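Phytochromobilin synthase (Solanum lycopersicum, PDB 6KME) probably catalyses the ferredoxin-dependent reduction of biliverdin IX alpha to phytochromobilin, the chromophore of plant phytochromes. Local coordinates at residues Lys35-Ala40 with Leu84-Ile89; Asp129-His134 with His229-Trp234; Leu155-Leu160 with Phe198-Gln203. The protein carries 1 engineered substitution. One frame throughout, in Å; residues are numbered along the deposited sequence.

Interaction 1: Lys35-Ala40 with Leu84-Ile89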
loop_
_atom_site.group_PDB
_atom_site.type_symbol
_atom_site.label_atom_id
_atom_site.label_comp_id
_atom_site.label_asym_id
_atom_site.label_seq_id
_atom_site.Cartn_x
_atom_site.Cartn_y
_atom_site.Cartn_z
ATOM N N LYS A 35 -2.951 -17.516 2.151
ATOM C CA LYS A 35 -3.189 -18.052 0.815
ATOM C C LYS A 35 -2.783 -17.049 -0.256
ATOM O O LYS A 35 -2.233 -17.425 -1.301
ATOM C CB LYS A 35 -4.668 -18.431 0.644
ATOM C CG LYS A 35 -5.122 -19.688 1.391
ATOM C CD LYS A 35 -6.650 -19.902 1.300
ATOM C CE LYS A 35 -7.426 -18.999 2.280
ATOM N NZ LYS A 35 -8.904 -19.246 2.388
ATOM N N LEU A 36 -3.053 -15.763 -0.014
ATOM C CA LEU A 36 -2.779 -14.742 -1.017
ATOM C C LEU A 36 -1.291 -14.440 -1.103
ATOM O O LEU A 36 -0.776 -14.166 -2.194
ATOM C CB LEU A 36 -3.561 -13.459 -0.710
ATOM C CG LEU A 36 -5.077 -13.494 -0.934
ATOM C CD1 LEU A 36 -5.683 -12.144 -0.553
ATOM C CD2 LEU A 36 -5.407 -13.873 -2.375
ATOM N N ILE A 37 -0.589 -14.464 0.033
ATOM C CA ILE A 37 0.861 -14.297 -0.003
ATOM C C ILE A 37 1.496 -15.419 -0.813
ATOM O O ILE A 37 2.370 -15.182 -1.652
ATOM C CB ILE A 37 1.447 -14.245 1.420
ATOM C CG1 ILE A 37 0.872 -13.076 2.219
ATOM C CG2 ILE A 37 2.948 -14.092 1.344
ATOM C CD1 ILE A 37 0.955 -13.282 3.740
ATOM N N HIS A 38 1.067 -16.662 -0.562
ATOM C CA HIS A 38 1.588 -17.800 -1.318
ATOM C C HIS A 38 1.323 -17.632 -2.805
ATOM O O HIS A 38 2.204 -17.885 -3.639
ATOM C CB HIS A 38 0.966 -19.101 -0.815
ATOM C CG HIS A 38 1.524 -20.329 -1.469
ATOM N ND1 HIS A 38 0.930 -20.929 -2.560
ATOM C CD2 HIS A 38 2.621 -21.072 -1.183
ATOM C CE1 HIS A 38 1.635 -21.988 -2.917
ATOM N NE2 HIS A 38 2.666 -22.097 -2.099
ATOM N N PHE A 39 0.099 -17.223 -3.155
ATOM C CA PHE A 39 -0.217 -16.954 -4.551
ATOM C C PHE A 39 0.757 -15.940 -5.138
ATOM O O PHE A 39 1.263 -16.120 -6.248
ATOM C CB PHE A 39 -1.653 -16.444 -4.701
ATOM C CG PHE A 39 -1.976 -15.955 -6.099
ATOM C CD1 PHE A 39 -2.462 -16.825 -7.053
ATOM C CD2 PHE A 39 -1.762 -14.631 -6.459
ATOM C CE1 PHE A 39 -2.745 -16.382 -8.344
ATOM C CE2 PHE A 39 -2.036 -14.184 -7.740
ATOM C CZ PHE A 39 -2.531 -15.060 -8.685
ATOM N N ALA A 40 1.026 -14.858 -4.401
ATOM C CA ALA A 40 1.777 -13.754 -4.985
ATOM C C ALA A 40 3.238 -14.120 -5.164
ATOM O O ALA A 40 3.850 -13.782 -6.186
ATOM C CB ALA A 40 1.639 -12.501 -4.118
ATOM N N LEU A 84 9.877 -6.530 -1.619
ATOM C CA LEU A 84 8.559 -7.142 -1.577
ATOM C C LEU A 84 8.392 -7.689 -0.169
ATOM O O LEU A 84 9.182 -8.535 0.257
ATOM C CB LEU A 84 8.435 -8.265 -2.607
ATOM C CG LEU A 84 7.106 -9.009 -2.729
ATOM C CD1 LEU A 84 6.063 -8.075 -3.276
ATOM C CD2 LEU A 84 7.263 -10.225 -3.664
ATOM N N ARG A 85 7.384 -7.202 0.561
ATOM C CA ARG A 85 7.282 -7.576 1.967
ATOM C C ARG A 85 5.822 -7.745 2.373
ATOM O O ARG A 85 4.919 -7.076 1.851
ATOM C CB ARG A 85 8.017 -6.558 2.866
ATOM C CG ARG A 85 7.165 -5.437 3.472
ATOM C CD ARG A 85 6.710 -4.426 2.428
ATOM N NE ARG A 85 5.989 -3.274 3.004
ATOM C CZ ARG A 85 4.696 -3.268 3.323
ATOM N NH1 ARG A 85 3.972 -4.363 3.162
ATOM N NH2 ARG A 85 4.125 -2.163 3.807
ATOM N N SER A 86 5.599 -8.680 3.294
ATOM C CA SER A 86 4.267 -8.950 3.808
ATOM C C SER A 86 4.289 -9.009 5.329
ATOM O O SER A 86 5.248 -9.498 5.941
ATOM C CB SER A 86 3.700 -10.262 3.257
ATOM O OG SER A 86 4.455 -11.364 3.716
ATOM N N LEU A 87 3.226 -8.488 5.923
ATOM C CA LEU A 87 2.916 -8.680 7.333
ATOM C C LEU A 87 1.551 -9.338 7.375
ATOM O O LEU A 87 0.613 -8.860 6.730
ATOM C CB LEU A 87 2.913 -7.356 8.099
ATOM C CG LEU A 87 2.291 -7.381 9.508
ATOM C CD1 LEU A 87 3.116 -8.245 10.476
ATOM C CD2 LEU A 87 2.126 -5.973 10.060
ATOM N N CYS A 88 1.460 -10.466 8.073
ATOM C CA CYS A 88 0.208 -11.195 8.190
ATOM C C CYS A 88 -0.080 -11.434 9.664
ATOM O O CYS A 88 0.781 -11.920 10.403
ATOM C CB CYS A 88 0.267 -12.521 7.419
ATOM S SG CYS A 88 -1.338 -13.334 7.349
ATOM N N ILE A 89 -1.277 -11.067 10.098
ATOM C CA ILE A 89 -1.651 -11.138 11.505
ATOM C C ILE A 89 -2.914 -11.974 11.610
ATOM O O ILE A 89 -3.890 -11.727 10.893
ATOM C CB ILE A 89 -1.869 -9.739 12.120
ATOM C CG1 ILE A 89 -0.657 -8.833 11.871
ATOM C CG2 ILE A 89 -2.127 -9.846 13.597
ATOM C CD1 ILE A 89 -0.817 -7.428 12.441
#
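Ile37 reaches from helix 34-47 onto strand 81-91, where it meets Ser86 and Cys88. CB points at the strand and splits into two branches. The short branch, Ile37 CG2, lies anti to the backbone N and comes to 3.9 Å from Ser86 OG. The long branch starts at CG1, which is set anti to the carbonyl carbon (chi1 -60°). Ile37 CG1 lies 4.1 Å from Ser86 CB. The branch then runs on to CD1, which touches two residues. Ile37 CD1 is 3.8 Å from Cys88 CB and 4.0 Å from Ser86 OG. The methyl therefore bridges two strand residues that lie on the same side of the sheet, while Leu87 between them points the other way and packs on Leu245 of helix 242-249. The CA atoms of Ile37 and Ser86 are 7.4 Å apart, consistent with small residues on the strand allowing a close approach.

This is one helix-to-sheet contact of the alpha/beta/alpha sandwich of ferredoxin-dependent bilin reductases. Leu36, the neighbour of Ile37, packs on Phe195 and Phe198 of helix 188-211, which lies beside helix 34-47. All three touching residues are buried. No hydrogen bond joins the two segments. The contact rests on van der Waals fit between a branched aliphatic chain and two small side chains, and shape rather than polarity holds it.

Interaction 2: Asp129-His134 with His229-Trp234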
loop_
_atom_site.group_PDB
_atom_site.type_symbol
_atom_site.label_atom_id
_atom_site.label_comp_id
_atom_site.label_asym_id
_atom_site.label_seq_id
_atom_site.Cartn_x
_atom_site.Cartn_y
_atom_site.Cartn_z
ATOM N N ASP A 129 -4.577 -1.511 -4.479
ATOM C CA ASP A 129 -4.279 -0.534 -5.518
ATOM C C ASP A 129 -2.898 -0.759 -6.116
ATOM O O ASP A 129 -2.032 -1.422 -5.532
ATOM C CB ASP A 129 -4.363 0.893 -4.972
ATOM C CG ASP A 129 -4.423 1.953 -6.067
ATOM O OD1 ASP A 129 -4.857 1.650 -7.210
ATOM O OD2 ASP A 129 -4.036 3.106 -5.778
ATOM N N LEU A 130 -2.723 -0.199 -7.309
ATOM C CA LEU A 130 -1.404 0.047 -7.899
ATOM C C LEU A 130 -1.142 1.542 -7.686
ATOM O O LEU A 130 -1.515 2.373 -8.515
ATOM C CB LEU A 130 -1.393 -0.362 -9.373
ATOM C CG LEU A 130 -1.215 -1.856 -9.713
ATOM C CD1 LEU A 130 -2.266 -2.765 -9.051
ATOM C CD2 LEU A 130 -1.158 -2.118 -11.253
ATOM N N ASN A 131 -0.552 1.897 -6.526
ATOM C CA ASN A 131 -0.395 3.317 -6.164
ATOM C C ASN A 131 0.553 3.992 -7.158
ATOM O O ASN A 131 1.675 3.506 -7.367
ATOM C CB ASN A 131 0.169 3.514 -4.737
ATOM C CG ASN A 131 -0.746 2.982 -3.585
ATOM O OD1 ASN A 131 -0.226 2.616 -2.530
ATOM N ND2 ASN A 131 -2.072 2.984 -3.763
ATOM N N PRO A 132 0.174 5.124 -7.760
ATOM C CA PRO A 132 1.088 5.776 -8.711
ATOM C C PRO A 132 2.333 6.319 -8.025
ATOM O O PRO A 132 2.265 6.927 -6.956
ATOM C CB PRO A 132 0.243 6.913 -9.305
ATOM C CG PRO A 132 -0.843 7.163 -8.283
ATOM C CD PRO A 132 -1.138 5.792 -7.710
ATOM N N LEU A 133 3.486 6.108 -8.663
ATOM C CA LEU A 133 4.713 6.687 -8.124
ATOM C C LEU A 133 4.696 8.205 -8.236
ATOM O O LEU A 133 5.121 8.911 -7.314
ATOM C CB LEU A 133 5.935 6.115 -8.851
ATOM C CG LEU A 133 7.279 6.646 -8.348
ATOM C CD1 LEU A 133 7.546 6.196 -6.895
ATOM C CD2 LEU A 133 8.428 6.232 -9.310
ATOM N N HIS A 134 4.189 8.721 -9.353
ATOM C CA HIS A 134 4.191 10.139 -9.660
ATOM C C HIS A 134 2.760 10.645 -9.762
ATOM O O HIS A 134 1.816 9.870 -9.941
ATOM C CB HIS A 134 4.946 10.420 -10.963
ATOM C CG HIS A 134 6.421 10.176 -10.871
ATOM N ND1 HIS A 134 7.244 10.903 -10.037
ATOM C CD2 HIS A 134 7.225 9.307 -11.530
ATOM C CE1 HIS A 134 8.491 10.483 -10.177
ATOM N NE2 HIS A 134 8.506 9.516 -11.078
ATOM N N HIS A 229 10.385 8.077 -1.582
ATOM C CA HIS A 229 10.678 8.458 -0.200
ATOM C C HIS A 229 9.525 9.251 0.408
ATOM O O HIS A 229 9.143 9.020 1.564
ATOM C CB HIS A 229 11.976 9.264 -0.125
ATOM C CG HIS A 229 12.362 9.635 1.273
ATOM N ND1 HIS A 229 12.310 10.929 1.742
ATOM C CD2 HIS A 229 12.771 8.875 2.316
ATOM C CE1 HIS A 229 12.687 10.954 3.008
ATOM N NE2 HIS A 229 12.971 9.719 3.381
ATOM N N ARG A 230 8.953 10.179 -0.365
ATOM C CA ARG A 230 7.794 10.937 0.098
ATOM C C ARG A 230 6.627 10.016 0.435
ATOM O O ARG A 230 5.956 10.198 1.458
ATOM C CB ARG A 230 7.393 11.958 -0.974
ATOM C CG ARG A 230 6.147 12.815 -0.634
ATOM C CD ARG A 230 5.879 13.831 -1.772
ATOM N NE ARG A 230 4.564 14.459 -1.655
ATOM C CZ ARG A 230 3.454 14.002 -2.237
ATOM N NH1 ARG A 230 3.497 12.910 -2.994
ATOM N NH2 ARG A 230 2.294 14.641 -2.071
ATOM N N TYR A 231 6.378 9.016 -0.414
ATOM C CA TYR A 231 5.316 8.040 -0.172
ATOM C C TYR A 231 5.572 7.243 1.104
ATOM O O TYR A 231 4.667 7.065 1.925
ATOM C CB TYR A 231 5.202 7.116 -1.386
ATOM C CG TYR A 231 4.321 5.891 -1.225
ATOM C CD1 TYR A 231 3.011 5.888 -1.704
ATOM C CD2 TYR A 231 4.812 4.715 -0.646
ATOM C CE1 TYR A 231 2.202 4.770 -1.589
ATOM C CE2 TYR A 231 4.011 3.592 -0.517
ATOM C CZ TYR A 231 2.707 3.621 -1.002
ATOM O OH TYR A 231 1.898 2.513 -0.893
ATOM N N LEU A 232 6.799 6.733 1.279
ATOM C CA LEU A 232 7.129 5.994 2.498
ATOM C C LEU A 232 7.009 6.890 3.722
ATOM O O LEU A 232 6.615 6.436 4.806
ATOM C CB LEU A 232 8.560 5.433 2.417
ATOM C CG LEU A 232 8.843 4.470 1.267
ATOM C CD1 LEU A 232 10.351 4.156 1.178
ATOM C CD2 LEU A 232 8.012 3.204 1.444
ATOM N N THR A 233 7.387 8.154 3.577
ATOM C CA THR A 233 7.341 9.067 4.709
ATOM C C THR A 233 5.902 9.321 5.137
ATOM O O THR A 233 5.589 9.297 6.337
ATOM C CB THR A 233 8.038 10.375 4.349
ATOM O OG1 THR A 233 9.434 10.131 4.121
ATOM C CG2 THR A 233 7.876 11.381 5.478
ATOM N N TRP A 234 5.011 9.556 4.169
ATOM C CA TRP A 234 3.595 9.728 4.493
ATOM C C TRP A 234 3.053 8.515 5.236
ATOM O O TRP A 234 2.488 8.642 6.332
ATOM C CB TRP A 234 2.777 9.977 3.222
ATOM C CG TRP A 234 1.305 9.835 3.483
ATOM C CD1 TRP A 234 0.517 8.744 3.212
ATOM C CD2 TRP A 234 0.450 10.798 4.126
ATOM N NE1 TRP A 234 -0.777 8.980 3.634
ATOM C CE2 TRP A 234 -0.845 10.233 4.189
ATOM C CE3 TRP A 234 0.651 12.091 4.628
ATOM C CZ2 TRP A 234 -1.936 10.913 4.754
ATOM C CZ3 TRP A 234 -0.442 12.771 5.186
ATOM C CH2 TRP A 234 -1.713 12.175 5.242
#
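The amide of Asn131 meets the Tyr231 ring at its edge, with OD1 near the ring plane, and the two planes are 50° apart. The Trp234 ring stacks with Phe174 and meets Phe278 edge-to-face. Within the helix, Thr233 OG1 lies over one face of the His229 ring, toward its rim. The contact joins the end of strand 123-131, in the central antiparallel sheet of the alpha/beta/alpha sandwich, to helix 218-238. Trp234 belongs to the biliverdin pocket, and the Tyr231 side chain comes within about 4 Å of the bound bilin.

One short bond carries the contact. Tyr231 OH donates to Asn131 OD1 at 2.7 Å, in the carbonyl plane, with a C=O...donor angle of 150°. Tyr231 CE1 lies beside this bond, 3.4 Å from Asn131 OD1. A first torsion of 170° turns the Tyr231 ring away from its own backbone N and out toward the strand. The phenol oxygen also bonds Arg235 NH1, so two polar groups fix it.

The other end of the amide is held too. Asn131 ND2 donates to Asp129 OD2, and with both ends bonded the amide cannot easily flip. Both Asn131 and Tyr231 are buried, so these bonds satisfy polar atoms inside the fold. The Asp129 oxygen OD2 is met on its anti side, 2.8 Å from Asn131 ND2.

Interaction 3: Leu155-Leu160 with Phe198-Gln203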
loop_
_atom_site.group_PDB
_atom_site.type_symbol
_atom_site.label_atom_id
_atom_site.label_comp_id
_atom_site.label_asym_id
_atom_site.label_seq_id
_atom_site.Cartn_x
_atom_site.Cartn_y
_atom_site.Cartn_z
ATOM N N LEU A 155 -13.016 -1.044 -13.422
ATOM C CA LEU A 155 -14.467 -1.019 -13.556
ATOM C C LEU A 155 -15.083 -2.347 -13.127
ATOM O O LEU A 155 -16.163 -2.371 -12.522
ATOM C CB LEU A 155 -14.846 -0.674 -14.997
ATOM C CG LEU A 155 -16.252 -0.135 -15.237
ATOM C CD1 LEU A 155 -16.502 1.101 -14.396
ATOM C CD2 LEU A 155 -16.442 0.167 -16.712
ATOM N N LYS A 156 -14.406 -3.460 -13.418
ATOM C CA LYS A 156 -14.919 -4.779 -13.047
ATOM C C LYS A 156 -15.169 -4.881 -11.549
ATOM O O LYS A 156 -16.219 -5.364 -11.113
ATOM C CB LYS A 156 -13.935 -5.863 -13.491
ATOM C CG LYS A 156 -14.365 -7.288 -13.173
ATOM C CD LYS A 156 -13.247 -8.270 -13.513
ATOM C CE LYS A 156 -13.730 -9.717 -13.509
ATOM N NZ LYS A 156 -12.589 -10.665 -13.689
ATOM N N TYR A 157 -14.214 -4.433 -10.736
ATOM C CA TYR A 157 -14.332 -4.634 -9.298
ATOM C C TYR A 157 -14.989 -3.470 -8.572
ATOM O O TYR A 157 -15.539 -3.670 -7.482
ATOM C CB TYR A 157 -12.956 -4.931 -8.706
ATOM C CG TYR A 157 -12.531 -6.329 -9.063
ATOM C CD1 TYR A 157 -13.098 -7.418 -8.418
ATOM C CD2 TYR A 157 -11.613 -6.568 -10.078
ATOM C CE1 TYR A 157 -12.748 -8.699 -8.744
ATOM C CE2 TYR A 157 -11.249 -7.854 -10.414
ATOM C CZ TYR A 157 -11.822 -8.915 -9.739
ATOM O OH TYR A 157 -11.486 -10.202 -10.055
ATOM N N SER A 158 -14.967 -2.267 -9.152
ATOM C CA SER A 158 -15.702 -1.160 -8.550
ATOM C C SER A 158 -17.193 -1.467 -8.471
ATOM O O SER A 158 -17.892 -0.944 -7.595
ATOM C CB SER A 158 -15.465 0.126 -9.341
ATOM O OG SER A 158 -16.287 0.149 -10.500
ATOM N N LYS A 159 -17.697 -2.315 -9.369
ATOM C CA LYS A 159 -19.102 -2.705 -9.298
ATOM C C LYS A 159 -19.347 -3.703 -8.171
ATOM O O LYS A 159 -20.374 -3.631 -7.490
ATOM C CB LYS A 159 -19.553 -3.291 -10.637
ATOM C CG LYS A 159 -19.417 -2.334 -11.806
ATOM C CD LYS A 159 -19.908 -2.968 -13.097
ATOM C CE LYS A 159 -19.632 -2.074 -14.296
ATOM N NZ LYS A 159 -20.110 -2.691 -15.565
ATOM N N LEU A 160 -18.402 -4.617 -7.946
ATOM C CA LEU A 160 -18.560 -5.709 -6.991
ATOM C C LEU A 160 -18.138 -5.346 -5.573
ATOM O O LEU A 160 -18.617 -5.965 -4.618
ATOM C CB LEU A 160 -17.733 -6.921 -7.440
ATOM C CG LEU A 160 -17.899 -7.431 -8.871
ATOM C CD1 LEU A 160 -16.906 -8.547 -9.105
ATOM C CD2 LEU A 160 -19.316 -7.909 -9.109
ATOM N N PHE A 198 -7.506 -9.320 -5.606
ATOM C CA PHE A 198 -6.079 -9.324 -5.284
ATOM C C PHE A 198 -5.281 -10.000 -6.391
ATOM O O PHE A 198 -4.254 -9.477 -6.839
ATOM C CB PHE A 198 -5.833 -10.026 -3.941
ATOM C CG PHE A 198 -4.374 -10.127 -3.558
ATOM C CD1 PHE A 198 -3.587 -11.174 -4.027
ATOM C CD2 PHE A 198 -3.795 -9.177 -2.719
ATOM C CE1 PHE A 198 -2.236 -11.274 -3.680
ATOM C CE2 PHE A 198 -2.453 -9.262 -2.361
ATOM C CZ PHE A 198 -1.669 -10.317 -2.842
ATOM N N LYS A 199 -5.744 -11.166 -6.843
ATOM C CA LYS A 199 -5.003 -11.928 -7.848
ATOM C C LYS A 199 -4.982 -11.205 -9.196
ATOM O O LYS A 199 -3.927 -11.099 -9.839
ATOM C CB LYS A 199 -5.610 -13.325 -7.984
ATOM C CG LYS A 199 -5.455 -14.180 -6.729
ATOM C CD LYS A 199 -6.205 -15.489 -6.864
ATOM C CE LYS A 199 -6.239 -16.254 -5.555
ATOM N NZ LYS A 199 -6.880 -17.581 -5.758
ATOM N N ASP A 200 -6.141 -10.692 -9.630
ATOM C CA ASP A 200 -6.220 -9.926 -10.872
ATOM C C ASP A 200 -5.340 -8.681 -10.831
ATOM O O ASP A 200 -4.633 -8.381 -11.805
ATOM C CB ASP A 200 -7.673 -9.532 -11.142
ATOM C CG ASP A 200 -8.470 -10.662 -11.760
ATOM O OD1 ASP A 200 -7.847 -11.692 -12.095
ATOM O OD2 ASP A 200 -9.704 -10.524 -11.915
ATOM N N TYR A 201 -5.387 -7.935 -9.724
ATOM C CA TYR A 201 -4.582 -6.723 -9.585
ATOM C C TYR A 201 -3.095 -7.057 -9.509
ATOM O O TYR A 201 -2.261 -6.353 -10.097
ATOM C CB TYR A 201 -5.023 -5.923 -8.341
ATOM C CG TYR A 201 -6.160 -4.929 -8.601
ATOM C CD1 TYR A 201 -7.348 -5.343 -9.205
ATOM C CD2 TYR A 201 -6.040 -3.588 -8.246
ATOM C CE1 TYR A 201 -8.394 -4.439 -9.459
ATOM C CE2 TYR A 201 -7.093 -2.667 -8.493
ATOM C CZ TYR A 201 -8.255 -3.107 -9.107
ATOM O OH TYR A 201 -9.290 -2.225 -9.361
ATOM N N TYR A 202 -2.731 -8.131 -8.797
ATOM C CA TYR A 202 -1.309 -8.450 -8.701
ATOM C C TYR A 202 -0.759 -8.956 -10.037
ATOM O O TYR A 202 0.383 -8.644 -10.404
ATOM C CB TYR A 202 -1.045 -9.451 -7.571
ATOM C CG TYR A 202 0.440 -9.536 -7.268
ATOM C CD1 TYR A 202 1.121 -8.433 -6.759
ATOM C CD2 TYR A 202 1.165 -10.686 -7.538
ATOM C CE1 TYR A 202 2.492 -8.475 -6.509
ATOM C CE2 TYR A 202 2.553 -10.743 -7.287
ATOM C CZ TYR A 202 3.201 -9.630 -6.776
ATOM O OH TYR A 202 4.560 -9.669 -6.532
ATOM N N GLN A 203 -1.561 -9.718 -10.796
ATOM C CA GLN A 203 -1.114 -10.148 -12.114
ATOM C C GLN A 203 -0.978 -8.959 -13.062
ATOM O O GLN A 203 -0.055 -8.915 -13.885
ATOM C CB GLN A 203 -2.073 -11.205 -12.677
ATOM C CG GLN A 203 -1.972 -12.559 -11.958
ATOM C CD GLN A 203 -2.943 -13.595 -12.500
ATOM O OE1 GLN A 203 -4.102 -13.290 -12.772
ATOM N NE2 GLN A 203 -2.468 -14.822 -12.671
#
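Asp200 OD2 is gripped by two donors from helix 151-160. Tyr157 OH donates to Asp200 OD2 at 2.6 Å. Lys156 NZ adds a salt bridge to Asp200 OD2 at 3.4 Å, whose hydrogen bond is weak. The phenol comes from above the carboxylate plane, 45° out of it, while OD2 lies at the edge of the Tyr157 ring. Ring and carboxylate planes are 61° apart. Lys156 arrives with its chain extended, at about a right angle to the Asp200 side chain. Its CG lies over one face of the Tyr157 ring, toward the rim.

Further back along the ring the contact is apolar. Tyr157 CD2 comes in at the edge of the Tyr201 ring, near its plane, 3.9 Å from Tyr201 CE1, the side chains running alongside in opposing senses. Tyr201 OH bonds Ile178 O, and both rings touch Ile180. With an alanine in place of Tyr157, Asp200 OD2 would probably be left, of these two donors, with the weak lysine one, and a gap is likely to open beside Tyr201 and Ile180.

The axes of segments 155-160 and 198-203 run nearly antiparallel (157°) and approach to 11.7 Å, on one side of the sheet. Long side chains span that distance. Lys156 is exposed and Tyr157 buried, so the salt bridge lies toward solvent. The lysine charge would probably favour an ionised Asp200, consistent with the short phenol bond.

Interactions 1 and 3 are neighbours, with centres 17 Å apart. Helix 34-47 lies against helix 188-211 there, and Ala40 O is 3.5 Å from Tyr202 CE2. Interaction 2 has its centre 20 Å from each of the others. It meets interaction 3 through strand 123-131, where Leu130 CD1 is 3.7 Å from Tyr201 O. Leu130 thus faces helix 188-211, while the next residue, Asn131, faces helix 218-238, so helices cover both faces of the sheet. Interaction 2 is nearest the biliverdin, which Trp234 touches. In interaction 1 the side chain of Cys88 is about 9 Å from the bound biliverdin. In interaction 3 the side chain of Tyr201 is about 12 Å from the bound biliverdin.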